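Local coordinates for protein GP37 (Pseudomonas phage phikz, PDB 5FT0) that probably inhibits RNase E, the ribonuclease of the host RNA degradosome, and so would keep phage RNA from being degraded during infection, at residues Asn100-Ser105 / Ala240-Leu245; Glu199-Ile204 / Glu208-Phe213. All blocks are in the same frame, centred on the assembly; numbering follows the deposited sequence.

Contact 1 (Asn100-Ser105 / Ala240-Leu245); sequences NDEYIS and AMQVFL. With K (potassium ion), chain D.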
ATOM      1  N   ASN A 100      23.334   9.138   2.044  1.00 52.50           N
ATOM      2  CA  ASN A 100      23.073   8.007   2.927  1.00 51.58           C
ATOM      3  C   ASN A 100      22.547   6.864   2.076  1.00 54.47           C
ATOM      4  O   ASN A 100      21.488   6.991   1.454  1.00 53.59           O
ATOM      5  CB  ASN A 100      22.067   8.376   4.021  1.00 51.80           C
ATOM      6  CG  ASN A 100      21.979   7.328   5.120  1.00 53.98           C
ATOM      7  OD1 ASN A 100      22.179   6.135   4.881  1.00 55.21           O
ATOM      8  ND2 ASN A 100      21.681   7.774   6.335  1.00 50.60           N
ATOM      9  N   ASP A 101      23.285   5.751   2.054  1.00 52.20           N
ATOM     10  CA  ASP A 101      22.874   4.598   1.265  1.00 50.16           C
ATOM     11  C   ASP A 101      21.573   3.990   1.766  1.00 44.49           C
ATOM     12  O   ASP A 101      20.863   3.347   0.986  1.00 45.45           O
ATOM     13  CB  ASP A 101      23.979   3.540   1.267  1.00 61.60           C
ATOM     14  CG  ASP A 101      25.272   4.048   0.658  1.00 68.15           C
ATOM     15  OD1 ASP A 101      25.213   4.707  -0.403  1.00 70.38           O
ATOM     16  OD2 ASP A 101      26.346   3.794   1.244  1.00 78.10           O
ATOM     17  N   GLU A 102      21.240   4.186   3.043  1.00 41.46           N
ATOM     18  CA  GLU A 102      19.992   3.666   3.587  1.00 50.12           C
ATOM     19  C   GLU A 102      18.797   4.562   3.289  1.00 49.10           C
ATOM     20  O   GLU A 102      17.664   4.068   3.273  1.00 49.40           O
ATOM     21  CB  GLU A 102      20.123   3.457   5.098  1.00 58.08           C
ATOM     22  CG  GLU A 102      20.957   2.240   5.474  1.00 57.76           C
ATOM     23  CD  GLU A 102      20.890   1.920   6.953  1.00 64.91           C
ATOM     24  OE1 GLU A 102      19.839   1.422   7.408  1.00 67.57           O
ATOM     25  OE2 GLU A 102      21.887   2.172   7.662  1.00 76.04           O
ATOM     26  N   TYR A 103      19.019   5.856   3.059  1.00 43.08           N
ATOM     27  CA  TYR A 103      17.939   6.745   2.650  1.00 38.88           C
ATOM     28  C   TYR A 103      17.470   6.393   1.243  1.00 40.86           C
ATOM     29  O   TYR A 103      18.274   6.329   0.308  1.00 45.30           O
ATOM     30  CB  TYR A 103      18.394   8.203   2.676  1.00 37.14           C
ATOM     31  CG  TYR A 103      18.452   8.857   4.038  1.00 40.18           C
ATOM     32  CD1 TYR A 103      18.040   8.188   5.181  1.00 37.40           C
ATOM     33  CD2 TYR A 103      18.906  10.163   4.172  1.00 38.67           C
ATOM     34  CE1 TYR A 103      18.095   8.799   6.424  1.00 33.61           C
ATOM     35  CE2 TYR A 103      18.961  10.781   5.402  1.00 39.07           C
ATOM     36  CZ  TYR A 103      18.555  10.097   6.525  1.00 39.84           C
ATOM     37  OH  TYR A 103      18.613  10.722   7.751  1.00 40.89           O
ATOM     38  N   ILE A 104      16.168   6.168   1.091  1.00 42.65           N
ATOM     39  CA  ILE A 104      15.549   6.085  -0.224  1.00 42.87           C
ATOM     40  C   ILE A 104      14.437   7.122  -0.281  1.00 43.66           C
ATOM     41  O   ILE A 104      13.890   7.543   0.741  1.00 36.45           O
ATOM     42  CB  ILE A 104      15.001   4.681  -0.552  1.00 42.08           C
ATOM     43  CG1 ILE A 104      13.868   4.306   0.404  1.00 42.01           C
ATOM     44  CG2 ILE A 104      16.116   3.647  -0.519  1.00 39.16           C
ATOM     45  CD1 ILE A 104      12.924   3.266  -0.157  1.00 50.49           C
ATOM     46  N   SER A 105      14.111   7.538  -1.502  1.00 42.01           N
ATOM     47  CA  SER A 105      13.072   8.527  -1.750  1.00 39.38           C
ATOM     48  C   SER A 105      11.926   7.867  -2.498  1.00 43.18           C
ATOM     49  O   SER A 105      12.148   7.174  -3.496  1.00 43.88           O
ATOM     50  CB  SER A 105      13.618   9.711  -2.552  1.00 42.46           C
ATOM     51  OG  SER A 105      12.568  10.565  -2.972  1.00 46.18           O
ATOM     52  N   ALA A 240      22.007  -1.290  18.286  1.00 75.53           N
ATOM     53  CA  ALA A 240      20.836  -2.082  18.652  1.00 76.34           C
ATOM     54  C   ALA A 240      19.698  -1.885  17.656  1.00 76.08           C
ATOM     55  O   ALA A 240      18.969  -2.829  17.336  1.00 74.53           O
ATOM     56  CB  ALA A 240      20.392  -1.724  20.069  1.00 79.64           C
HETATM   57  N   MSE A 241      19.539  -0.671  17.150  1.00 73.53           N
HETATM   58  CA  MSE A 241      18.628  -0.432  16.039  1.00 71.63           C
HETATM   59  C   MSE A 241      19.102  -1.139  14.784  1.00 72.15           C
HETATM   60  O   MSE A 241      18.440  -2.043  14.321  1.00 77.79           O
HETATM   61  CB  MSE A 241      18.458   1.070  15.790  1.00 70.98           C
HETATM   62  CG  MSE A 241      17.809   1.510  14.457  1.00 83.62           C
HETATM   63 SE   MSE A 241      15.880   1.392  14.471  1.00161.44          SE
HETATM   64  CE  MSE A 241      15.160   3.062  15.011  1.00 86.80           C
ATOM     65  N   GLN A 242      20.287  -0.790  14.278  1.00 72.56           N
ATOM     66  CA  GLN A 242      20.848  -1.338  13.034  1.00 64.38           C
ATOM     67  C   GLN A 242      20.643  -2.832  12.807  1.00 68.18           C
ATOM     68  O   GLN A 242      20.579  -3.273  11.657  1.00 67.56           O
ATOM     69  CB  GLN A 242      22.356  -1.068  12.941  1.00 66.73           C
ATOM     70  CG  GLN A 242      22.686   0.224  12.244  1.00 72.80           C
ATOM     71  CD  GLN A 242      22.108   0.280  10.847  1.00 73.33           C
ATOM     72  OE1 GLN A 242      22.094  -0.716  10.124  1.00 74.97           O
ATOM     73  NE2 GLN A 242      21.609   1.449  10.464  1.00 74.68           N
ATOM     74  N   VAL A 243      20.561  -3.621  13.878  1.00 62.76           N
ATOM     75  CA  VAL A 243      20.199  -5.025  13.713  1.00 60.68           C
ATOM     76  C   VAL A 243      18.700  -5.197  13.505  1.00 63.13           C
ATOM     77  O   VAL A 243      18.275  -6.211  12.937  1.00 62.87           O
ATOM     78  CB  VAL A 243      20.652  -5.890  14.904  1.00 63.23           C
ATOM     79  CG1 VAL A 243      22.110  -5.612  15.256  1.00 62.84           C
ATOM     80  CG2 VAL A 243      19.748  -5.671  16.108  1.00 59.26           C
ATOM     81  N   PHE A 244      17.887  -4.229  13.938  1.00 63.88           N
ATOM     82  CA  PHE A 244      16.443  -4.330  13.748  1.00 54.12           C
ATOM     83  C   PHE A 244      16.069  -4.173  12.279  1.00 56.27           C
ATOM     84  O   PHE A 244      15.255  -4.942  11.760  1.00 56.76           O
ATOM     85  CB  PHE A 244      15.723  -3.295  14.615  1.00 52.00           C
ATOM     86  CG  PHE A 244      14.239  -3.213  14.371  1.00 53.57           C
ATOM     87  CD1 PHE A 244      13.378  -4.121  14.960  1.00 48.59           C
ATOM     88  CD2 PHE A 244      13.705  -2.221  13.561  1.00 52.60           C
ATOM     89  CE1 PHE A 244      12.011  -4.049  14.743  1.00 49.39           C
ATOM     90  CE2 PHE A 244      12.339  -2.148  13.338  1.00 48.34           C
ATOM     91  CZ  PHE A 244      11.493  -3.058  13.933  1.00 45.20           C
ATOM     92  N   LEU A 245      16.659  -3.190  11.583  1.00 51.74           N
ATOM     93  CA  LEU A 245      16.333  -3.035  10.163  1.00 54.59           C
ATOM     94  C   LEU A 245      16.806  -4.195   9.298  1.00 56.60           C
ATOM     95  O   LEU A 245      16.536  -4.177   8.095  1.00 58.88           O
ATOM     96  CB  LEU A 245      16.899  -1.736   9.567  1.00 54.49           C
ATOM     97  CG  LEU A 245      16.344  -0.335   9.839  1.00 63.94           C
ATOM     98  CD1 LEU A 245      14.821  -0.271   9.704  1.00 56.96           C
ATOM     99  CD2 LEU A 245      16.839   0.261  11.140  1.00 65.25           C
TER
HETATM  100  K     K D1258      20.531   6.747  -1.183  1.00 75.44           K
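E102 and Q242 reach for each other from opposite directions, and one hydrogen bond between their side chains carries this contact. The donor is Q242 NE2, the acceptor E102 OE2, 2.9 Å away. OE2 is met on its syn lone pair, the side of the other oxygen, yet the bond is well bent, 135° at the hydrogen. OE2 sits well off the amide plane of Q242, and the carboxylate and amide planes are 81° apart. E102 runs extended beyond CG, while Q242 folds back at chi2 (-57°), which brings its amide round to the carboxylate. NE2 also donates to the backbone oxygen of L236, so the amide nitrogen has two acceptors. Only 93 Å² is buried in all, and the contact stays at the surface.

Behind E102 the loop is braced by an Asx turn: N100 OD1 accepts from E102 N at 2.8 Å. N100 ND2 lies over the centre of the Y103 ring, 3.7 Å above its plane, and bonds to N169.

Metal coordination fixes the same loop. The potassium ion is bound by N100 O at 2.8 Å and Y103 O at 2.7 Å, with I97 O as the third protein ligand.

Y103 packs on helix 158-187 and strand 122-132, and both E102 and L245 rest on I112 of strand 109-115. In the segment 240-245, F244 meets F244 of the second subunit. The E102-Q242 bond thus joins the potassium loop to a segment that also touches that subunit.

Contact 2 (Glu199-Ile204 / Glu208-Phe213); sequences EMYQFI and EVYFSF
E208 pairs with Y201 through two backbone hydrogen bonds, E208 N to Y201 O at 2.9 Å and Y201 N to E208 O at 2.7 Å, both close to straight. Its side chain, extended beyond CG, passes obliquely by the F203 ring, with OE1 3.5 Å from F203 CE1. Y210 OH donates to E208 OE1 at 2.7 Å, from above the carboxylate plane, while OE2 forms a salt bridge with R206. Both carboxylate oxygens of this buried residue are therefore engaged, which would favour its charged form.

V209 faces M200, a selenomethionine, across the non-hydrogen-bonded pair on the other side of the sheet. V209 CG2 lies 4.0 Å from M200 CG, and the M200 chain then leads away from the partner strand. V209 also packs on L164 of helix 158-187.

Y210 closes the next hydrogen-bonded pair, with E199; Y210 N to E199 O is almost straight at 174°. The side chains of Y210 and Y201 leave the same face of the sheet, and their rings come together with planes 81° apart. Y201 CD2 and Y210 CD1 touch at 3.7 Å. Y201 OH donates to E199 OE1 at 2.6 Å, on the anti side of that oxygen, so on each strand a tyrosine is tied to the glutamate two residues away.

Beyond Y210, F211 turns to helix 158-187. The whole is a beta hairpin of regular antiparallel register, its Y201 and Y210 side chains covered by L143 of helix 140-146 and its V209 and F211 side chains by helix 158-187.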
ATOM      1  N   GLU A 199       8.500  24.147  14.832  1.00 40.32           N
ATOM      2  CA  GLU A 199       7.845  23.610  16.015  1.00 35.58           C
ATOM      3  C   GLU A 199       8.304  22.180  16.243  1.00 39.18           C
ATOM      4  O   GLU A 199       8.210  21.340  15.342  1.00 37.12           O
ATOM      5  CB  GLU A 199       6.321  23.682  15.878  1.00 32.15           C
ATOM      6  CG  GLU A 199       5.766  25.052  16.255  1.00 47.54           C
ATOM      7  CD  GLU A 199       4.346  25.275  15.774  1.00 57.43           C
ATOM      8  OE1 GLU A 199       3.596  24.284  15.639  1.00 53.56           O
ATOM      9  OE2 GLU A 199       3.983  26.445  15.525  1.00 60.67           O
HETATM   10  N   MSE A 200       8.817  21.917  17.440  1.00 41.09           N
HETATM   11  CA  MSE A 200       9.283  20.589  17.808  1.00 35.90           C
HETATM   12  C   MSE A 200       8.305  19.940  18.777  1.00 40.73           C
HETATM   13  O   MSE A 200       7.845  20.571  19.727  1.00 35.96           O
HETATM   14  CB  MSE A 200      10.680  20.659  18.423  1.00 41.25           C
HETATM   15  CG  MSE A 200      11.142  19.354  19.061  1.00 52.85           C
HETATM   16 SE   MSE A 200      13.058  19.313  19.443  1.00 93.38          SE
HETATM   17  CE  MSE A 200      13.162  20.798  20.693  1.00 55.08           C
ATOM     18  N   TYR A 201       7.980  18.675  18.523  1.00 36.30           N
ATOM     19  CA  TYR A 201       7.055  17.926  19.359  1.00 34.39           C
ATOM     20  C   TYR A 201       7.740  16.659  19.835  1.00 38.98           C
ATOM     21  O   TYR A 201       8.343  15.936  19.033  1.00 34.21           O
ATOM     22  CB  TYR A 201       5.770  17.588  18.601  1.00 33.22           C
ATOM     23  CG  TYR A 201       5.000  18.811  18.167  1.00 36.99           C
ATOM     24  CD1 TYR A 201       4.071  19.405  19.013  1.00 34.74           C
ATOM     25  CD2 TYR A 201       5.210  19.380  16.919  1.00 27.24           C
ATOM     26  CE1 TYR A 201       3.367  20.527  18.624  1.00 37.78           C
ATOM     27  CE2 TYR A 201       4.508  20.505  16.521  1.00 40.97           C
ATOM     28  CZ  TYR A 201       3.589  21.074  17.378  1.00 33.93           C
ATOM     29  OH  TYR A 201       2.888  22.190  16.992  1.00 43.24           O
ATOM     30  N   GLN A 202       7.651  16.396  21.134  1.00 36.59           N
ATOM     31  CA  GLN A 202       8.220  15.198  21.731  1.00 36.93           C
ATOM     32  C   GLN A 202       7.095  14.221  22.033  1.00 38.57           C
ATOM     33  O   GLN A 202       6.152  14.554  22.759  1.00 35.86           O
ATOM     34  CB  GLN A 202       8.999  15.524  23.005  1.00 38.48           C
ATOM     35  CG  GLN A 202       9.702  14.314  23.603  1.00 40.06           C
ATOM     36  CD  GLN A 202      10.794  13.779  22.700  1.00 49.52           C
ATOM     37  OE1 GLN A 202      11.512  14.547  22.056  1.00 49.92           O
ATOM     38  NE2 GLN A 202      10.919  12.456  22.637  1.00 44.56           N
ATOM     39  N   PHE A 203       7.190  13.029  21.463  1.00 31.06           N
ATOM     40  CA  PHE A 203       6.315  11.921  21.797  1.00 35.46           C
ATOM     41  C   PHE A 203       7.095  10.932  22.653  1.00 39.72           C
ATOM     42  O   PHE A 203       8.305  11.073  22.855  1.00 35.76           O
ATOM     43  CB  PHE A 203       5.772  11.256  20.525  1.00 41.10           C
ATOM     44  CG  PHE A 203       5.027  12.200  19.621  1.00 36.54           C
ATOM     45  CD1 PHE A 203       5.712  13.024  18.740  1.00 39.11           C
ATOM     46  CD2 PHE A 203       3.645  12.268  19.656  1.00 37.76           C
ATOM     47  CE1 PHE A 203       5.033  13.901  17.910  1.00 39.62           C
ATOM     48  CE2 PHE A 203       2.957  13.140  18.827  1.00 39.17           C
ATOM     49  CZ  PHE A 203       3.653  13.958  17.953  1.00 39.93           C
ATOM     50  N   ILE A 204       6.389   9.927  23.174  1.00 42.31           N
ATOM     51  CA  ILE A 204       7.068   8.936  24.005  1.00 43.88           C
ATOM     52  C   ILE A 204       8.101   8.169  23.196  1.00 43.50           C
ATOM     53  O   ILE A 204       9.160   7.799  23.720  1.00 55.38           O
ATOM     54  CB  ILE A 204       6.049   7.984  24.661  1.00 49.42           C
ATOM     55  CG1 ILE A 204       4.923   7.635  23.685  1.00 50.17           C
ATOM     56  CG2 ILE A 204       5.502   8.589  25.948  1.00 47.27           C
ATOM     57  CD1 ILE A 204       3.880   6.703  24.268  1.00 52.75           C
ATOM     58  N   GLU A 208       9.385  14.837  16.550  1.00 35.43           N
ATOM     59  CA  GLU A 208       9.023  15.372  15.244  1.00 36.99           C
ATOM     60  C   GLU A 208       9.244  16.877  15.243  1.00 35.32           C
ATOM     61  O   GLU A 208       8.746  17.585  16.125  1.00 34.84           O
ATOM     62  CB  GLU A 208       7.567  15.042  14.894  1.00 34.41           C
ATOM     63  CG  GLU A 208       7.289  13.550  14.779  1.00 33.51           C
ATOM     64  CD  GLU A 208       5.843  13.242  14.434  1.00 42.22           C
ATOM     65  OE1 GLU A 208       5.013  14.176  14.440  1.00 41.44           O
ATOM     66  OE2 GLU A 208       5.538  12.063  14.152  1.00 47.41           O
ATOM     67  N   VAL A 209       9.995  17.362  14.258  1.00 30.97           N
ATOM     68  CA  VAL A 209      10.247  18.786  14.081  1.00 35.57           C
ATOM     69  C   VAL A 209       9.619  19.208  12.759  1.00 32.37           C
ATOM     70  O   VAL A 209       9.899  18.612  11.711  1.00 32.33           O
ATOM     71  CB  VAL A 209      11.748  19.111  14.114  1.00 37.77           C
ATOM     72  CG1 VAL A 209      11.962  20.610  14.012  1.00 35.45           C
ATOM     73  CG2 VAL A 209      12.382  18.569  15.386  1.00 36.50           C
ATOM     74  N   TYR A 210       8.772  20.228  12.809  1.00 29.28           N
ATOM     75  CA  TYR A 210       8.068  20.728  11.638  1.00 29.95           C
ATOM     76  C   TYR A 210       8.644  22.076  11.234  1.00 29.17           C
ATOM     77  O   TYR A 210       8.743  22.988  12.061  1.00 34.15           O
ATOM     78  CB  TYR A 210       6.568  20.858  11.915  1.00 29.46           C
ATOM     79  CG  TYR A 210       5.862  19.535  12.106  1.00 33.23           C
ATOM     80  CD1 TYR A 210       5.980  18.826  13.296  1.00 33.62           C
ATOM     81  CD2 TYR A 210       5.067  19.000  11.100  1.00 28.77           C
ATOM     82  CE1 TYR A 210       5.338  17.615  13.474  1.00 31.48           C
ATOM     83  CE2 TYR A 210       4.417  17.791  11.270  1.00 31.51           C
ATOM     84  CZ  TYR A 210       4.557  17.102  12.461  1.00 32.43           C
ATOM     85  OH  TYR A 210       3.914  15.898  12.638  1.00 33.07           O
ATOM     86  N   PHE A 211       9.021  22.196   9.964  1.00 26.49           N
ATOM     87  CA  PHE A 211       9.488  23.449   9.381  1.00 28.98           C
ATOM     88  C   PHE A 211       8.447  23.898   8.364  1.00 24.51           C
ATOM     89  O   PHE A 211       8.335  23.307   7.285  1.00 28.85           O
ATOM     90  CB  PHE A 211      10.857  23.281   8.721  1.00 25.36           C
ATOM     91  CG  PHE A 211      11.904  22.684   9.623  1.00 31.42           C
ATOM     92  CD1 PHE A 211      12.040  21.310   9.741  1.00 31.70           C
ATOM     93  CD2 PHE A 211      12.760  23.499  10.345  1.00 37.73           C
ATOM     94  CE1 PHE A 211      13.003  20.763  10.565  1.00 36.29           C
ATOM     95  CE2 PHE A 211      13.724  22.956  11.170  1.00 32.01           C
ATOM     96  CZ  PHE A 211      13.847  21.587  11.280  1.00 37.36           C
ATOM     97  N   SER A 212       7.692  24.939   8.702  1.00 22.48           N
ATOM     98  CA  SER A 212       6.620  25.426   7.849  1.00 29.33           C
ATOM     99  C   SER A 212       6.990  26.769   7.233  1.00 30.96           C
ATOM    100  O   SER A 212       7.761  27.545   7.804  1.00 32.99           O
ATOM    101  CB  SER A 212       5.311  25.548   8.629  1.00 26.08           C
ATOM    102  OG  SER A 212       4.829  24.267   8.985  1.00 29.07           O
ATOM    103  N   PHE A 213       6.429  27.034   6.055  1.00 24.93           N
ATOM    104  CA  PHE A 213       6.771  28.218   5.283  1.00 25.07           C
ATOM    105  C   PHE A 213       5.520  28.775   4.624  1.00 27.50           C
ATOM    106  O   PHE A 213       4.600  28.032   4.272  1.00 28.85           O
ATOM    107  CB  PHE A 213       7.826  27.906   4.213  1.00 25.78           C
ATOM    108  CG  PHE A 213       9.048  27.219   4.751  1.00 28.08           C
ATOM    109  CD1 PHE A 213      10.089  27.953   5.294  1.00 32.82           C
ATOM    110  CD2 PHE A 213       9.156  25.841   4.713  1.00 25.85           C
ATOM    111  CE1 PHE A 213      11.212  27.326   5.790  1.00 28.06           C
ATOM    112  CE2 PHE A 213      10.280  25.205   5.208  1.00 26.66           C
ATOM    113  CZ  PHE A 213      11.308  25.949   5.748  1.00 29.86           C
TER

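Overall arrangement
From the N terminus, the chain first forms the antiparallel sheet of strands 4-6 to 55-59, then runs through helices 67-82 and 87-98 to the potassium loop, where contact 1 begins. That contact is completed only after 134 intervening residues, when the chain comes back at helix 239-242. Contact 2 is nested within this long loop: it closes a hairpin with a short connection, three residues lying between its segments. Both contacts reach the seven-stranded sheet, contact 1 through the loop leading into edge strand 103-106 and contact 2 near the opposite edge, between strands 197-202 and 206-217. Their centres are about 22 Å apart and their nearest atoms about 12 Å, so they do not touch.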